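Local atomic coordinates of hypothetical bacterial 6-phosphogluconolactonase (Bacteroides fragilis, PDB entry 3SCY), a protein that probably hydrolyses 6-phosphogluconolactone to 6-phosphogluconate as a seven-bladed beta-propeller lactonase. Residues Q178-N183 and P202-V207. Residues are numbered along the deposited sequence; the frame is centred on the assembly and turned at random.
Sequences QIHKFN and PEAFKV
With CG trans to its backbone N (chi1 -177°) and the rest of its chain stretched out, Lys181 brings CD obliquely against the CE2 and CZ end of the Phe205 ring, 4.0 Å from Phe205 CE2. This pairing joins the third strand and the fourth, outer strand of one four-stranded antiparallel blade of the seven-bladed beta-propeller. At its end, Lys181 NZ is gripped by the carbonyls of Thr201 and Gly243, so the buried ammonium group is satisfied. Ile179 and Phe205 form a hydrogen-bonded pair: Ile179 N reaches Phe205 O at 2.9 Å, in the carbonyl plane, while Phe205 N returns a 2.8 Å bond to Ile179 O. On the other face of the blade, Gln178 leans along Ala204, its NE2 3.6 Å from Ala204 CB, and its OE1 is bound to Thr176. Gln178 CB also rests over the rim of one face of the His180 ring, whose NE2 is held by Asp173. The outer strand turns a corner at Pro202 and Glu203, just after the cis peptide bond between Thr201 and Pro202. There Lys181 N approaches Glu203 O from above the carbonyl plane at 2.9 Å, and a water donates to both that oxygen and Lys181 O, lying 2.8 Å from Glu203 O.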
loop_
_atom_site.group_PDB
_atom_site.type_symbol
_atom_site.label_atom_id
_atom_site.label_comp_id
_atom_site.label_asym_id
_atom_site.label_seq_id
_atom_site.Cartn_x
_atom_site.Cartn_y
_atom_site.Cartn_z
ATOM N N GLN A 178 -12.048 10.748 -6.418
ATOM C CA GLN A 178 -11.025 11.761 -6.644
ATOM C C GLN A 178 -9.685 11.338 -6.107
ATOM O O GLN A 178 -9.602 10.537 -5.183
ATOM C CB GLN A 178 -11.412 13.101 -5.975
ATOM C CG GLN A 178 -12.591 13.811 -6.625
ATOM C CD GLN A 178 -12.974 15.043 -5.846
ATOM O OE1 GLN A 178 -13.389 14.985 -4.684
ATOM N NE2 GLN A 178 -12.868 16.185 -6.485
ATOM N N ILE A 179 -8.634 11.894 -6.693
ATOM C CA ILE A 179 -7.268 11.833 -6.217
ATOM C C ILE A 179 -6.949 13.281 -5.816
ATOM O O ILE A 179 -6.817 14.141 -6.692
ATOM C CB ILE A 179 -6.264 11.258 -7.235
ATOM C CG1 ILE A 179 -6.680 9.829 -7.676
ATOM C CG2 ILE A 179 -4.845 11.256 -6.624
ATOM C CD1 ILE A 179 -5.995 9.334 -8.996
ATOM N N HIS A 180 -6.885 13.547 -4.511
ATOM C CA HIS A 180 -6.579 14.876 -3.975
ATOM C C HIS A 180 -5.085 15.171 -4.136
ATOM O O HIS A 180 -4.261 14.271 -3.981
ATOM C CB HIS A 180 -7.011 14.971 -2.510
ATOM C CG HIS A 180 -8.462 14.688 -2.325
ATOM N ND1 HIS A 180 -9.432 15.655 -2.591
ATOM C CD2 HIS A 180 -9.068 13.564 -1.880
ATOM C CE1 HIS A 180 -10.593 15.069 -2.333
ATOM N NE2 HIS A 180 -10.428 13.819 -1.889
ATOM N N LYS A 181 -4.744 16.424 -4.494
ATOM C CA LYS A 181 -3.363 16.826 -4.731
ATOM C C LYS A 181 -2.894 17.881 -3.723
ATOM O O LYS A 181 -3.585 18.888 -3.491
ATOM C CB LYS A 181 -3.236 17.380 -6.164
ATOM C CG LYS A 181 -1.805 17.770 -6.546
ATOM C CD LYS A 181 -1.732 18.424 -7.923
ATOM C CE LYS A 181 -0.398 19.109 -8.118
ATOM N NZ LYS A 181 -0.298 19.696 -9.484
ATOM N N PHE A 182 -1.698 17.658 -3.157
ATOM C CA PHE A 182 -1.055 18.584 -2.245
ATOM C C PHE A 182 0.362 18.847 -2.664
ATOM O O PHE A 182 1.054 17.957 -3.176
ATOM C CB PHE A 182 -1.057 18.031 -0.816
ATOM C CG PHE A 182 -2.438 17.834 -0.249
ATOM C CD1 PHE A 182 -3.139 16.652 -0.475
ATOM C CD2 PHE A 182 -3.059 18.845 0.472
ATOM C CE1 PHE A 182 -4.429 16.480 0.035
ATOM C CE2 PHE A 182 -4.354 18.681 0.965
ATOM C CZ PHE A 182 -5.033 17.504 0.735
ATOM N N ASN A 183 0.795 20.074 -2.440
ATOM C CA ASN A 183 2.174 20.461 -2.611
ATOM C C ASN A 183 2.905 20.071 -1.343
ATOM O O ASN A 183 2.390 20.300 -0.244
ATOM C CB ASN A 183 2.283 21.984 -2.832
ATOM C CG ASN A 183 1.592 22.527 -4.048
ATOM O OD1 ASN A 183 1.419 21.856 -5.059
ATOM N ND2 ASN A 183 1.118 23.759 -3.957
ATOM N N PRO A 202 -4.403 21.256 -9.882
ATOM C CA PRO A 202 -5.738 21.421 -9.295
ATOM C C PRO A 202 -5.780 20.788 -7.908
ATOM O O PRO A 202 -4.848 20.066 -7.515
ATOM C CB PRO A 202 -6.642 20.685 -10.291
ATOM C CG PRO A 202 -5.780 19.593 -10.810
ATOM C CD PRO A 202 -4.397 20.172 -10.887
ATOM N N GLU A 203 -6.853 21.036 -7.162
ATOM C CA GLU A 203 -6.962 20.449 -5.820
ATOM C C GLU A 203 -7.221 18.943 -5.893
ATOM O O GLU A 203 -6.949 18.226 -4.931
ATOM C CB GLU A 203 -8.063 21.122 -5.007
ATOM C CG GLU A 203 -7.625 22.467 -4.452
ATOM C CD GLU A 203 -8.596 23.160 -3.520
ATOM O OE1 GLU A 203 -9.654 22.575 -3.192
ATOM O OE2 GLU A 203 -8.286 24.301 -3.111
ATOM N N ALA A 204 -7.761 18.472 -7.021
ATOM C CA ALA A 204 -8.054 17.058 -7.197
ATOM C C ALA A 204 -8.168 16.693 -8.649
ATOM O O ALA A 204 -8.480 17.533 -9.493
ATOM C CB ALA A 204 -9.349 16.694 -6.481
ATOM N N PHE A 205 -7.945 15.413 -8.929
ATOM C CA PHE A 205 -8.199 14.797 -10.228
ATOM C C PHE A 205 -9.435 13.946 -10.060
ATOM O O PHE A 205 -9.561 13.238 -9.067
ATOM C CB PHE A 205 -6.993 13.963 -10.713
ATOM C CG PHE A 205 -5.717 14.765 -10.801
ATOM C CD1 PHE A 205 -5.492 15.629 -11.867
ATOM C CD2 PHE A 205 -4.761 14.699 -9.789
ATOM C CE1 PHE A 205 -4.328 16.393 -11.935
ATOM C CE2 PHE A 205 -3.586 15.463 -9.866
ATOM C CZ PHE A 205 -3.393 16.320 -10.932
ATOM N N LYS A 206 -10.345 14.002 -11.008
ATOM C CA LYS A 206 -11.582 13.245 -10.917
ATOM C C LYS A 206 -11.492 12.004 -11.791
ATOM O O LYS A 206 -10.937 12.068 -12.887
ATOM C CB LYS A 206 -12.763 14.155 -11.337
ATOM C CG LYS A 206 -14.164 13.518 -11.295
ATOM C CD LYS A 206 -14.713 13.282 -9.875
ATOM C CE LYS A 206 -16.176 12.890 -9.863
ATOM N NZ LYS A 206 -16.445 11.612 -10.591
ATOM N N VAL A 207 -12.023 10.871 -11.301
ATOM C CA VAL A 207 -12.100 9.646 -12.116
ATOM C C VAL A 207 -13.582 9.303 -12.326
ATOM O O VAL A 207 -14.451 9.923 -11.697
ATOM C CB VAL A 207 -11.272 8.439 -11.594
ATOM C CG1 VAL A 207 -9.775 8.771 -11.535
ATOM C CG2 VAL A 207 -11.785 7.947 -10.245
HETATM O O HOH W 1 -6.210 19.061 -2.347
#